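Local coordinates for tryptophan synthase alpha chain (Aquifex aeolicus, PDB 2EKC), which probably cleaves indoleglycerol phosphate to indole and glyceraldehyde 3-phosphate, the aldol step that supplies indole for the last stage of tryptophan biosynthesis, at residues F37-K42 / K244-L249; S55-D60 / V66-A71; E200-C205 / F227-V232. All coordinates share one frame; numbering follows the deposited sequence.

Contact 1. Residues F37-K42 / K244-L249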
ATOM      1  N   PHE A  37     -13.083   3.040  -3.630  1.00 13.01           N
ATOM      2  CA  PHE A  37     -11.802   3.364  -4.256  1.00 12.80           C
ATOM      3  C   PHE A  37     -11.852   4.746  -4.916  1.00 13.36           C
ATOM      4  O   PHE A  37     -10.951   5.563  -4.740  1.00 14.87           O
ATOM      5  CB  PHE A  37     -11.444   2.303  -5.301  1.00 13.46           C
ATOM      6  CG  PHE A  37     -10.674   1.126  -4.746  1.00 12.79           C
ATOM      7  CD1 PHE A  37      -9.382   1.290  -4.264  1.00 14.37           C
ATOM      8  CD2 PHE A  37     -11.234  -0.146  -4.731  1.00 12.07           C
ATOM      9  CE1 PHE A  37      -8.653   0.198  -3.776  1.00 15.37           C
ATOM     10  CE2 PHE A  37     -10.517  -1.241  -4.247  1.00 10.86           C
ATOM     11  CZ  PHE A  37      -9.225  -1.067  -3.770  1.00 11.66           C
ATOM     12  N   LYS A  38     -12.911   5.006  -5.671  1.00 13.48           N
ATOM     13  CA  LYS A  38     -13.059   6.289  -6.342  1.00 15.52           C
ATOM     14  C   LYS A  38     -13.146   7.435  -5.334  1.00 15.39           C
ATOM     15  O   LYS A  38     -12.573   8.505  -5.543  1.00 13.76           O
ATOM     16  CB  LYS A  38     -14.306   6.270  -7.231  1.00 16.05           C
ATOM     17  CG  LYS A  38     -14.166   5.362  -8.446  1.00 19.54           C
ATOM     18  CD  LYS A  38     -15.441   5.332  -9.269  1.00 22.56           C
ATOM     19  CE  LYS A  38     -15.233   4.586 -10.577  1.00 25.05           C
ATOM     20  NZ  LYS A  38     -16.493   4.495 -11.367  1.00 26.19           N
ATOM     21  N   GLU A  39     -13.844   7.194  -4.230  1.00 15.56           N
ATOM     22  CA  GLU A  39     -14.018   8.205  -3.199  1.00 15.99           C
ATOM     23  C   GLU A  39     -12.699   8.600  -2.537  1.00 16.07           C
ATOM     24  O   GLU A  39     -12.422   9.790  -2.369  1.00 14.41           O
ATOM     25  CB  GLU A  39     -14.997   7.703  -2.138  1.00 15.65           C
ATOM     26  CG  GLU A  39     -15.431   8.754  -1.129  1.00 19.48           C
ATOM     27  CD  GLU A  39     -16.218   9.884  -1.773  1.00 22.44           C
ATOM     28  OE1 GLU A  39     -16.898   9.625  -2.786  1.00 21.37           O
ATOM     29  OE2 GLU A  39     -16.171  11.023  -1.261  1.00 24.57           O
ATOM     30  N   VAL A  40     -11.878   7.618  -2.167  1.00 14.69           N
ATOM     31  CA  VAL A  40     -10.612   7.945  -1.514  1.00 15.01           C
ATOM     32  C   VAL A  40      -9.653   8.639  -2.477  1.00 15.39           C
ATOM     33  O   VAL A  40      -8.837   9.462  -2.063  1.00 15.76           O
ATOM     34  CB  VAL A  40      -9.924   6.691  -0.876  1.00 14.93           C
ATOM     35  CG1 VAL A  40     -10.912   5.971   0.037  1.00 14.78           C
ATOM     36  CG2 VAL A  40      -9.377   5.758  -1.949  1.00 13.76           C
ATOM     37  N   LEU A  41      -9.763   8.329  -3.762  1.00 15.03           N
ATOM     38  CA  LEU A  41      -8.903   8.962  -4.755  1.00 17.44           C
ATOM     39  C   LEU A  41      -9.324  10.415  -4.959  1.00 19.41           C
ATOM     40  O   LEU A  41      -8.482  11.309  -5.056  1.00 17.89           O
ATOM     41  CB  LEU A  41      -8.979   8.208  -6.086  1.00 17.13           C
ATOM     42  CG  LEU A  41      -8.340   6.814  -6.077  1.00 17.11           C
ATOM     43  CD1 LEU A  41      -8.727   6.063  -7.331  1.00 18.00           C
ATOM     44  CD2 LEU A  41      -6.827   6.941  -5.959  1.00 17.09           C
ATOM     45  N   LYS A  42     -10.633  10.645  -5.009  1.00 19.96           N
ATOM     46  CA  LYS A  42     -11.172  11.986  -5.206  1.00 21.44           C
ATOM     47  C   LYS A  42     -10.886  12.901  -4.020  1.00 22.43           C
ATOM     48  O   LYS A  42     -10.815  14.124  -4.171  1.00 22.88           O
ATOM     49  CB  LYS A  42     -12.686  11.911  -5.438  1.00 22.63           C
ATOM     50  CG  LYS A  42     -13.373  13.261  -5.606  1.00 26.20           C
ATOM     51  CD  LYS A  42     -14.881  13.105  -5.784  1.00 29.16           C
ATOM     52  CE  LYS A  42     -15.585  14.458  -5.863  1.00 30.69           C
ATOM     53  NZ  LYS A  42     -15.346  15.287  -4.648  1.00 30.87           N
ATOM     54  N   LYS A 244     -21.029   0.585   3.699  1.00 15.37           N
ATOM     55  CA  LYS A 244     -21.297   1.414   2.528  1.00 15.51           C
ATOM     56  C   LYS A 244     -21.393   2.900   2.885  1.00 15.68           C
ATOM     57  O   LYS A 244     -22.152   3.646   2.268  1.00 16.33           O
ATOM     58  CB  LYS A 244     -22.596   0.955   1.848  1.00 17.82           C
ATOM     59  CG  LYS A 244     -22.595  -0.521   1.476  1.00 18.12           C
ATOM     60  CD  LYS A 244     -23.915  -0.953   0.862  1.00 21.82           C
ATOM     61  CE  LYS A 244     -23.929  -2.452   0.598  1.00 24.21           C
ATOM     62  NZ  LYS A 244     -25.238  -2.915   0.058  1.00 29.95           N
ATOM     63  N   LYS A 245     -20.620   3.325   3.881  1.00 14.86           N
ATOM     64  CA  LYS A 245     -20.619   4.725   4.304  1.00 14.84           C
ATOM     65  C   LYS A 245     -19.577   5.476   3.487  1.00 15.34           C
ATOM     66  O   LYS A 245     -18.540   5.908   4.001  1.00 15.96           O
ATOM     67  CB  LYS A 245     -20.323   4.815   5.805  1.00 12.61           C
ATOM     68  CG  LYS A 245     -21.440   4.217   6.658  1.00 12.58           C
ATOM     69  CD  LYS A 245     -21.033   3.996   8.123  1.00 16.12           C
ATOM     70  CE  LYS A 245     -20.934   5.301   8.900  1.00 18.17           C
ATOM     71  NZ  LYS A 245     -20.717   5.053  10.356  1.00 19.25           N
ATOM     72  N   ILE A 246     -19.879   5.627   2.200  1.00 15.73           N
ATOM     73  CA  ILE A 246     -18.993   6.275   1.242  1.00 17.63           C
ATOM     74  C   ILE A 246     -18.704   7.743   1.528  1.00 18.81           C
ATOM     75  O   ILE A 246     -17.562   8.194   1.394  1.00 16.73           O
ATOM     76  CB  ILE A 246     -19.560   6.145  -0.190  1.00 20.73           C
ATOM     77  CG1 ILE A 246     -19.893   4.676  -0.482  1.00 20.13           C
ATOM     78  CG2 ILE A 246     -18.561   6.689  -1.205  1.00 21.68           C
ATOM     79  CD1 ILE A 246     -18.755   3.708  -0.197  1.00 21.68           C
ATOM     80  N   GLU A 247     -19.729   8.493   1.919  1.00 19.79           N
ATOM     81  CA  GLU A 247     -19.531   9.907   2.205  1.00 19.49           C
ATOM     82  C   GLU A 247     -18.619  10.095   3.409  1.00 17.83           C
ATOM     83  O   GLU A 247     -17.758  10.971   3.404  1.00 18.43           O
ATOM     84  CB  GLU A 247     -20.869  10.606   2.459  1.00 21.34           C
ATOM     85  CG  GLU A 247     -20.730  12.117   2.589  1.00 26.43           C
ATOM     86  CD  GLU A 247     -22.044  12.807   2.904  1.00 30.49           C
ATOM     87  OE1 GLU A 247     -23.017  12.619   2.145  1.00 30.54           O
ATOM     88  OE2 GLU A 247     -22.100  13.542   3.909  1.00 34.26           O
ATOM     89  N   ASP A 248     -18.807   9.276   4.440  1.00 17.64           N
ATOM     90  CA  ASP A 248     -17.976   9.367   5.640  1.00 17.49           C
ATOM     91  C   ASP A 248     -16.546   8.949   5.329  1.00 16.58           C
ATOM     92  O   ASP A 248     -15.596   9.455   5.930  1.00 15.64           O
ATOM     93  CB  ASP A 248     -18.533   8.482   6.759  1.00 19.72           C
ATOM     94  CG  ASP A 248     -19.870   8.980   7.288  1.00 23.76           C
ATOM     95  OD1 ASP A 248     -19.961  10.168   7.660  1.00 23.80           O
ATOM     96  OD2 ASP A 248     -20.829   8.181   7.336  1.00 29.27           O
ATOM     97  N   LEU A 249     -16.395   8.019   4.392  1.00 16.46           N
ATOM     98  CA  LEU A 249     -15.069   7.547   3.988  1.00 16.46           C
ATOM     99  C   LEU A 249     -14.299   8.690   3.325  1.00 15.99           C
ATOM    100  O   LEU A 249     -13.130   8.932   3.631  1.00 15.92           O
ATOM    101  CB  LEU A 249     -15.205   6.370   3.012  1.00 15.14           C
ATOM    102  CG  LEU A 249     -13.917   5.831   2.383  1.00 15.07           C
ATOM    103  CD1 LEU A 249     -12.982   5.311   3.467  1.00 13.83           C
ATOM    104  CD2 LEU A 249     -14.265   4.723   1.398  1.00 14.85           C
TER
HETATM  105  O   HOH W   1     -17.089  12.397   1.066  1.00 23.60           O

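Contact 2. Residues S55-D60 / V66-A71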
ATOM      1  N   SER A  55      -7.054 -16.491   0.707  1.00 13.69           N
ATOM      2  CA  SER A  55      -7.671 -17.464   1.612  1.00 15.80           C
ATOM      3  C   SER A  55      -7.021 -17.627   2.987  1.00 16.21           C
ATOM      4  O   SER A  55      -7.636 -18.197   3.893  1.00 16.32           O
ATOM      5  CB  SER A  55      -7.719 -18.837   0.936  1.00 16.36           C
ATOM      6  OG  SER A  55      -6.406 -19.339   0.762  1.00 18.77           O
ATOM      7  N   ASP A  56      -5.792 -17.143   3.155  1.00 16.62           N
ATOM      8  CA  ASP A  56      -5.109 -17.283   4.440  1.00 15.56           C
ATOM      9  C   ASP A  56      -4.254 -16.061   4.765  1.00 16.54           C
ATOM     10  O   ASP A  56      -3.023 -16.153   4.870  1.00 13.25           O
ATOM     11  CB  ASP A  56      -4.245 -18.551   4.428  1.00 16.90           C
ATOM     12  CG  ASP A  56      -3.777 -18.950   5.817  1.00 18.25           C
ATOM     13  OD1 ASP A  56      -4.527 -18.696   6.786  1.00 15.65           O
ATOM     14  OD2 ASP A  56      -2.678 -19.531   5.934  1.00 17.53           O
ATOM     15  N   PRO A  57      -4.910 -14.899   4.952  1.00 15.02           N
ATOM     16  CA  PRO A  57      -4.306 -13.599   5.263  1.00 15.63           C
ATOM     17  C   PRO A  57      -3.753 -13.463   6.677  1.00 15.23           C
ATOM     18  O   PRO A  57      -4.187 -12.595   7.437  1.00 15.31           O
ATOM     19  CB  PRO A  57      -5.457 -12.637   5.011  1.00 14.26           C
ATOM     20  CG  PRO A  57      -6.623 -13.421   5.529  1.00 14.51           C
ATOM     21  CD  PRO A  57      -6.382 -14.789   4.926  1.00 14.41           C
ATOM     22  N   VAL A  58      -2.781 -14.302   7.020  1.00 16.51           N
ATOM     23  CA  VAL A  58      -2.186 -14.293   8.355  1.00 16.58           C
ATOM     24  C   VAL A  58      -1.498 -12.997   8.789  1.00 18.06           C
ATOM     25  O   VAL A  58      -1.272 -12.789   9.981  1.00 18.41           O
ATOM     26  CB  VAL A  58      -1.158 -15.441   8.514  1.00 16.19           C
ATOM     27  CG1 VAL A  58      -1.857 -16.781   8.404  1.00 13.03           C
ATOM     28  CG2 VAL A  58      -0.073 -15.317   7.456  1.00 15.75           C
ATOM     29  N   ALA A  59      -1.170 -12.123   7.841  1.00 17.25           N
ATOM     30  CA  ALA A  59      -0.490 -10.877   8.183  1.00 17.09           C
ATOM     31  C   ALA A  59      -1.437  -9.694   8.383  1.00 16.59           C
ATOM     32  O   ALA A  59      -1.010  -8.607   8.773  1.00 17.28           O
ATOM     33  CB  ALA A  59       0.544 -10.544   7.111  1.00 19.10           C
ATOM     34  N   ASP A  60      -2.722  -9.899   8.126  1.00 15.35           N
ATOM     35  CA  ASP A  60      -3.692  -8.822   8.285  1.00 14.53           C
ATOM     36  C   ASP A  60      -4.419  -8.881   9.624  1.00 14.58           C
ATOM     37  O   ASP A  60      -4.553  -9.946  10.221  1.00 13.67           O
ATOM     38  CB  ASP A  60      -4.710  -8.862   7.140  1.00 15.38           C
ATOM     39  CG  ASP A  60      -4.112  -8.421   5.811  1.00 14.11           C
ATOM     40  OD1 ASP A  60      -3.721  -7.244   5.700  1.00 19.43           O
ATOM     41  OD2 ASP A  60      -4.028  -9.243   4.881  1.00 13.61           O
ATOM     42  N   VAL A  66     -11.608  -9.956   7.568  1.00 10.50           N
ATOM     43  CA  VAL A  66     -13.025 -10.093   7.229  1.00 11.53           C
ATOM     44  C   VAL A  66     -13.208  -9.703   5.763  1.00 10.74           C
ATOM     45  O   VAL A  66     -13.917 -10.380   5.016  1.00 11.18           O
ATOM     46  CB  VAL A  66     -13.923  -9.187   8.104  1.00 11.34           C
ATOM     47  CG1 VAL A  66     -15.358  -9.186   7.557  1.00 12.01           C
ATOM     48  CG2 VAL A  66     -13.915  -9.683   9.544  1.00 12.51           C
ATOM     49  N   ALA A  67     -12.558  -8.617   5.356  1.00 11.36           N
ATOM     50  CA  ALA A  67     -12.646  -8.154   3.974  1.00 12.59           C
ATOM     51  C   ALA A  67     -12.173  -9.259   3.028  1.00 12.00           C
ATOM     52  O   ALA A  67     -12.772  -9.489   1.982  1.00 12.95           O
ATOM     53  CB  ALA A  67     -11.799  -6.892   3.780  1.00 13.07           C
ATOM     54  N   HIS A  68     -11.095  -9.944   3.399  1.00 12.23           N
ATOM     55  CA  HIS A  68     -10.573 -11.033   2.573  1.00 10.56           C
ATOM     56  C   HIS A  68     -11.638 -12.108   2.362  1.00 11.04           C
ATOM     57  O   HIS A  68     -11.971 -12.471   1.231  1.00 11.24           O
ATOM     58  CB  HIS A  68      -9.361 -11.677   3.256  1.00  8.75           C
ATOM     59  CG  HIS A  68      -8.061 -10.982   2.987  1.00  8.55           C
ATOM     60  ND1 HIS A  68      -7.345 -11.173   1.824  1.00  8.42           N
ATOM     61  CD2 HIS A  68      -7.329 -10.133   3.746  1.00  8.96           C
ATOM     62  CE1 HIS A  68      -6.223 -10.474   1.881  1.00 10.22           C
ATOM     63  NE2 HIS A  68      -6.188  -9.835   3.038  1.00 10.50           N
ATOM     64  N   GLU A  69     -12.160 -12.614   3.474  1.00 11.17           N
ATOM     65  CA  GLU A  69     -13.160 -13.674   3.469  1.00 13.93           C
ATOM     66  C   GLU A  69     -14.408 -13.331   2.671  1.00 14.02           C
ATOM     67  O   GLU A  69     -14.848 -14.110   1.817  1.00 13.65           O
ATOM     68  CB  GLU A  69     -13.556 -14.015   4.908  1.00 15.68           C
ATOM     69  CG  GLU A  69     -14.404 -15.271   5.029  1.00 23.87           C
ATOM     70  CD  GLU A  69     -14.937 -15.480   6.431  1.00 27.28           C
ATOM     71  OE1 GLU A  69     -14.157 -15.315   7.390  1.00 30.58           O
ATOM     72  OE2 GLU A  69     -16.135 -15.815   6.572  1.00 31.06           O
ATOM     73  N   VAL A  70     -14.982 -12.168   2.957  1.00 11.94           N
ATOM     74  CA  VAL A  70     -16.188 -11.728   2.271  1.00 10.66           C
ATOM     75  C   VAL A  70     -15.928 -11.610   0.770  1.00 12.53           C
ATOM     76  O   VAL A  70     -16.691 -12.134  -0.039  1.00 12.48           O
ATOM     77  CB  VAL A  70     -16.672 -10.370   2.838  1.00 13.78           C
ATOM     78  CG1 VAL A  70     -17.860  -9.846   2.026  1.00 10.83           C
ATOM     79  CG2 VAL A  70     -17.067 -10.541   4.310  1.00 12.48           C
ATOM     80  N   ALA A  71     -14.845 -10.931   0.398  1.00 10.05           N
ATOM     81  CA  ALA A  71     -14.508 -10.770  -1.015  1.00 11.69           C
ATOM     82  C   ALA A  71     -14.375 -12.121  -1.710  1.00 11.15           C
ATOM     83  O   ALA A  71     -14.834 -12.290  -2.832  1.00 14.02           O
ATOM     84  CB  ALA A  71     -13.213  -9.977  -1.164  1.00  9.65           C
TER

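Contact 3. Residues E200-C205 / F227-V232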
ATOM      1  N   GLU A 200      17.330   6.319  12.073  1.00 21.77           N
ATOM      2  CA  GLU A 200      18.482   5.493  11.709  1.00 22.30           C
ATOM      3  C   GLU A 200      18.426   5.274  10.207  1.00 22.48           C
ATOM      4  O   GLU A 200      19.426   5.406   9.499  1.00 21.87           O
ATOM      5  CB  GLU A 200      18.424   4.127  12.395  1.00 23.52           C
ATOM      6  CG  GLU A 200      18.967   4.082  13.807  1.00 26.01           C
ATOM      7  CD  GLU A 200      19.075   2.659  14.328  1.00 29.88           C
ATOM      8  OE1 GLU A 200      18.032   2.073  14.684  1.00 28.70           O
ATOM      9  OE2 GLU A 200      20.206   2.124  14.367  1.00 30.89           O
ATOM     10  N   TYR A 201      17.235   4.920   9.735  1.00 22.70           N
ATOM     11  CA  TYR A 201      16.996   4.673   8.319  1.00 21.72           C
ATOM     12  C   TYR A 201      17.450   5.883   7.504  1.00 21.32           C
ATOM     13  O   TYR A 201      18.103   5.732   6.471  1.00 20.06           O
ATOM     14  CB  TYR A 201      15.503   4.410   8.093  1.00 20.89           C
ATOM     15  CG  TYR A 201      15.061   4.366   6.646  1.00 18.75           C
ATOM     16  CD1 TYR A 201      15.149   3.192   5.896  1.00 20.19           C
ATOM     17  CD2 TYR A 201      14.528   5.497   6.035  1.00 19.49           C
ATOM     18  CE1 TYR A 201      14.705   3.148   4.567  1.00 20.68           C
ATOM     19  CE2 TYR A 201      14.082   5.466   4.715  1.00 19.49           C
ATOM     20  CZ  TYR A 201      14.170   4.293   3.989  1.00 20.71           C
ATOM     21  OH  TYR A 201      13.698   4.267   2.697  1.00 20.31           O
ATOM     22  N   ARG A 202      17.110   7.077   7.977  1.00 22.37           N
ATOM     23  CA  ARG A 202      17.483   8.313   7.288  1.00 24.67           C
ATOM     24  C   ARG A 202      18.990   8.400   7.105  1.00 25.37           C
ATOM     25  O   ARG A 202      19.473   8.894   6.087  1.00 25.37           O
ATOM     26  CB  ARG A 202      17.014   9.536   8.077  1.00 24.76           C
ATOM     27  CG  ARG A 202      15.507   9.655   8.237  1.00 26.43           C
ATOM     28  CD  ARG A 202      14.817   9.764   6.897  1.00 25.21           C
ATOM     29  NE  ARG A 202      13.410  10.129   7.045  1.00 26.68           N
ATOM     30  CZ  ARG A 202      12.565  10.253   6.028  1.00 25.64           C
ATOM     31  NH1 ARG A 202      12.984  10.042   4.787  1.00 25.02           N
ATOM     32  NH2 ARG A 202      11.300  10.582   6.252  1.00 24.64           N
ATOM     33  N   GLU A 203      19.716   7.924   8.110  1.00 26.93           N
ATOM     34  CA  GLU A 203      21.175   7.928   8.108  1.00 28.79           C
ATOM     35  C   GLU A 203      21.739   7.026   7.015  1.00 28.89           C
ATOM     36  O   GLU A 203      22.797   7.301   6.447  1.00 30.25           O
ATOM     37  CB  GLU A 203      21.701   7.426   9.462  1.00 30.94           C
ATOM     38  CG  GLU A 203      21.307   8.266  10.673  1.00 33.76           C
ATOM     39  CD  GLU A 203      21.709   7.618  11.994  1.00 37.12           C
ATOM     40  OE1 GLU A 203      22.884   7.218  12.134  1.00 39.70           O
ATOM     41  OE2 GLU A 203      20.852   7.511  12.897  1.00 37.89           O
ATOM     42  N   LEU A 204      21.019   5.948   6.723  1.00 27.55           N
ATOM     43  CA  LEU A 204      21.468   4.964   5.748  1.00 26.39           C
ATOM     44  C   LEU A 204      20.726   4.936   4.425  1.00 25.87           C
ATOM     45  O   LEU A 204      21.180   4.293   3.482  1.00 23.83           O
ATOM     46  CB  LEU A 204      21.379   3.573   6.375  1.00 26.68           C
ATOM     47  CG  LEU A 204      22.230   3.320   7.620  1.00 27.71           C
ATOM     48  CD1 LEU A 204      21.708   2.107   8.375  1.00 26.90           C
ATOM     49  CD2 LEU A 204      23.678   3.125   7.200  1.00 28.26           C
ATOM     50  N   CYS A 205      19.598   5.633   4.342  1.00 25.17           N
ATOM     51  CA  CYS A 205      18.805   5.588   3.125  1.00 25.03           C
ATOM     52  C   CYS A 205      18.150   6.905   2.745  1.00 25.00           C
ATOM     53  O   CYS A 205      17.641   7.621   3.603  1.00 26.43           O
ATOM     54  CB  CYS A 205      17.729   4.523   3.292  1.00 24.72           C
ATOM     55  SG  CYS A 205      17.002   3.922   1.746  1.00 24.16           S
ATOM     56  N   PHE A 227       7.654  12.637  10.874  1.00 21.64           N
ATOM     57  CA  PHE A 227       8.944  11.977  10.686  1.00 20.74           C
ATOM     58  C   PHE A 227       9.019  11.016   9.496  1.00 19.46           C
ATOM     59  O   PHE A 227      10.107  10.609   9.094  1.00 20.22           O
ATOM     60  CB  PHE A 227       9.379  11.268  11.984  1.00 20.83           C
ATOM     61  CG  PHE A 227       8.481  10.139  12.411  1.00 20.37           C
ATOM     62  CD1 PHE A 227       8.614   8.872  11.850  1.00 20.43           C
ATOM     63  CD2 PHE A 227       7.523  10.334  13.401  1.00 19.86           C
ATOM     64  CE1 PHE A 227       7.809   7.821  12.272  1.00 19.67           C
ATOM     65  CE2 PHE A 227       6.714   9.290  13.826  1.00 19.01           C
ATOM     66  CZ  PHE A 227       6.858   8.031  13.263  1.00 20.37           C
ATOM     67  N   ALA A 228       7.874  10.657   8.924  1.00 17.66           N
ATOM     68  CA  ALA A 228       7.864   9.766   7.764  1.00 16.15           C
ATOM     69  C   ALA A 228       7.485  10.585   6.530  1.00 16.00           C
ATOM     70  O   ALA A 228       7.030  11.722   6.652  1.00 17.11           O
ATOM     71  CB  ALA A 228       6.860   8.638   7.972  1.00 15.11           C
ATOM     72  N   ASP A 229       7.671  10.012   5.344  1.00 14.18           N
ATOM     73  CA  ASP A 229       7.325  10.714   4.112  1.00 13.19           C
ATOM     74  C   ASP A 229       5.870  10.445   3.753  1.00 13.85           C
ATOM     75  O   ASP A 229       5.322  11.030   2.815  1.00 13.81           O
ATOM     76  CB  ASP A 229       8.248  10.266   2.986  1.00 13.59           C
ATOM     77  CG  ASP A 229       9.705  10.500   3.317  1.00 16.74           C
ATOM     78  OD1 ASP A 229      10.072  11.674   3.515  1.00 17.88           O
ATOM     79  OD2 ASP A 229      10.476   9.519   3.397  1.00 14.84           O
ATOM     80  N   GLY A 230       5.242   9.559   4.519  1.00 16.98           N
ATOM     81  CA  GLY A 230       3.850   9.237   4.279  1.00 17.57           C
ATOM     82  C   GLY A 230       3.287   8.273   5.302  1.00 18.25           C
ATOM     83  O   GLY A 230       4.027   7.643   6.064  1.00 15.43           O
ATOM     84  N   VAL A 231       1.963   8.163   5.324  1.00 17.97           N
ATOM     85  CA  VAL A 231       1.292   7.263   6.250  1.00 17.56           C
ATOM     86  C   VAL A 231       0.316   6.367   5.498  1.00 17.29           C
ATOM     87  O   VAL A 231      -0.292   6.777   4.507  1.00 16.71           O
ATOM     88  CB  VAL A 231       0.526   8.041   7.336  1.00 17.61           C
ATOM     89  CG1 VAL A 231       1.487   8.936   8.100  1.00 19.95           C
ATOM     90  CG2 VAL A 231      -0.579   8.861   6.709  1.00 19.21           C
ATOM     91  N   VAL A 232       0.178   5.139   5.981  1.00 15.31           N
ATOM     92  CA  VAL A 232      -0.714   4.170   5.370  1.00 13.86           C
ATOM     93  C   VAL A 232      -1.927   3.962   6.266  1.00 15.57           C
ATOM     94  O   VAL A 232      -1.787   3.716   7.467  1.00 14.66           O
ATOM     95  CB  VAL A 232       0.004   2.818   5.176  1.00 14.26           C
ATOM     96  CG1 VAL A 232      -0.891   1.854   4.413  1.00 11.46           C
ATOM     97  CG2 VAL A 232       1.323   3.039   4.443  1.00 12.49           C
TER
HETATM   98  O   HOH W   2      12.614  11.356   9.815  1.00 24.45           O

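Contact 1. Residues F37-K42 / K244-L249
Glu-39 lays its aliphatic stem over the first turn of the helix that starts at Ile-246. Its CG sits 3.3 Å from the backbone O of Ile-246, and Ile-246 CG2 packs against the same stem, 3.8 Å from Glu-39 CG. Next to it, Val-40 CG1 fits against the isobutyl group of Leu-249, one turn on from Ile-246, 3.8 Å from both CG and CD2. This apolar pair is buried, whereas the glutamate lies towards solvent. The stem leaves with CG anti to the backbone N (chi1 -171°) and then bends at chi2 (64°), which brings the carboxylate alongside the neighbouring helix. There OE2 receives a hydrogen bond from a water, 2.9 Å away, that also donates to Glu-247 O at 2.8 Å; no direct hydrogen bond joins the segments. With an alanine at Glu-39, the water would probably lose one of its two acceptors and Ile-246 CG2 part of its cover. Further in, Leu-23 of strand 18-24 backs Val-40, and Leu-237 of helix 235-242 meets Leu-249. Lys-244 closes that preceding helix in a Schellman motif, and Lys-245 occupies the N-cap position of the next. Helices 30-42 and 246-258 thus pack side by side in the TIM barrel's outer layer.

Contact 2. Residues S55-D60 / V66-A71
Asp-60 OD2 takes part in two hydrogen bonds, one from His-68 NE2 across the contact and one with the hydroxyl of Tyr-102. The histidine bond is 2.9 Å long but bent, with an N-H...O angle of 136°. Neither flat group meets the other squarely: NE2 lies above the carboxylate plane, OD2 is tilted from the ring plane by a smaller amount, and the two planes stand 40° apart. OD2 nevertheless stays at the nitrogen edge of the imidazole.

Over one face of that ring comes Pro-57, whose CB makes a CH-pi contact 3.5 Å from the centroid. The methylene is displaced towards the rim, and its nearest ring atom is His-68 CD2 at 3.4 Å. Pro-57 CG lies nearer the root of the ring, 3.8 Å from His-68 CG. The imidazole is therefore held by a proline over its face and a carboxylate at its edge, while ND1 is hydrogen-bonded to the backbone N of Phe-54. Bonds at both nitrogens fix the rotation of the ring. Its CG lies anti to the carbonyl carbon (chi1 -85°), which sends the imidazole from helix 62-73 across to the loop.

That loop follows strand 47-51 of the TIM barrel, and Asp-60 is a predicted proton acceptor of the active site, with its side chain about 8 Å from that of Glu-49, the other predicted one. His-68 probably acts as a second-shell residue that helps to position the carboxylate.

The loop is itself folded tightly. Pro-57 centres an inverse gamma turn and opens a type I beta turn closed by Asp-60 N to Pro-57 O, 3.1 Å. Tyr-102 also contacts Pro-57 and hydrogen-bonds to Ala-59 N, while Gln-65 NE2 reaches Pro-57 O.

Contact 3. Residues E200-C205 / F227-V232
Charge pairing comes first: Arg-202 and Asp-229 form a salt bridge in which NH1 donates to the syn lone pair of OD2, 2.9 Å away. A second, weak bond runs from Arg-202 NH2 to Asp-229 OD1, 3.2 Å. The carboxylate carbon lies at the guanidinium edge, but the two planes stand 77° apart, so this is no coplanar pairing of the two groups.

Among the hydrogen bonds to uncharged acceptors, Arg-202 NH2 also donates to the backbone O of Phe-227, 3.1 Å away and nearly straight at 166°. This oxygen lies in the guanidinium plane, although the donor stands above the carbonyl plane. A water links the third nitrogen to the same carbonyl, accepting from Arg-202 NE at 3.1 Å and donating to Phe-227 O at 2.7 Å. The arginine gets there through a bend at chi2 (-61°), which carries the guanidinium from helix 192-204 to the residues leading into strand 230-233.

Val-209 supports both partners: its N donates to Asp-229 OD2 and its side chain packs on the arginine. All three guanidinium nitrogens are thus engaged, so its orientation is fixed, and the nearby positive charge probably helps to keep Asp-229 ionised.

How the contacts relate
All three contacts are partly buried and belong to one TIM barrel, yet they join different layers of it. Contact 1 pairs two outer helices and is the most apolar: Val-40 and Leu-249 are buried, Glu-39 and Ile-246 partly exposed, and water is its only polar link between segments. Contact 2 ties a loop to the helix just after it, setting buried His-68 against partly exposed Pro-57 and Asp-60, and it alone includes a predicted active-site residue. Contact 3 joins an outer helix to the residues leading into the last strand through charge, with Arg-202 and Asp-229 both partly exposed, and lies away from the predicted active site. Contacts 2 and 3 sit on opposite sides of the chain's centre.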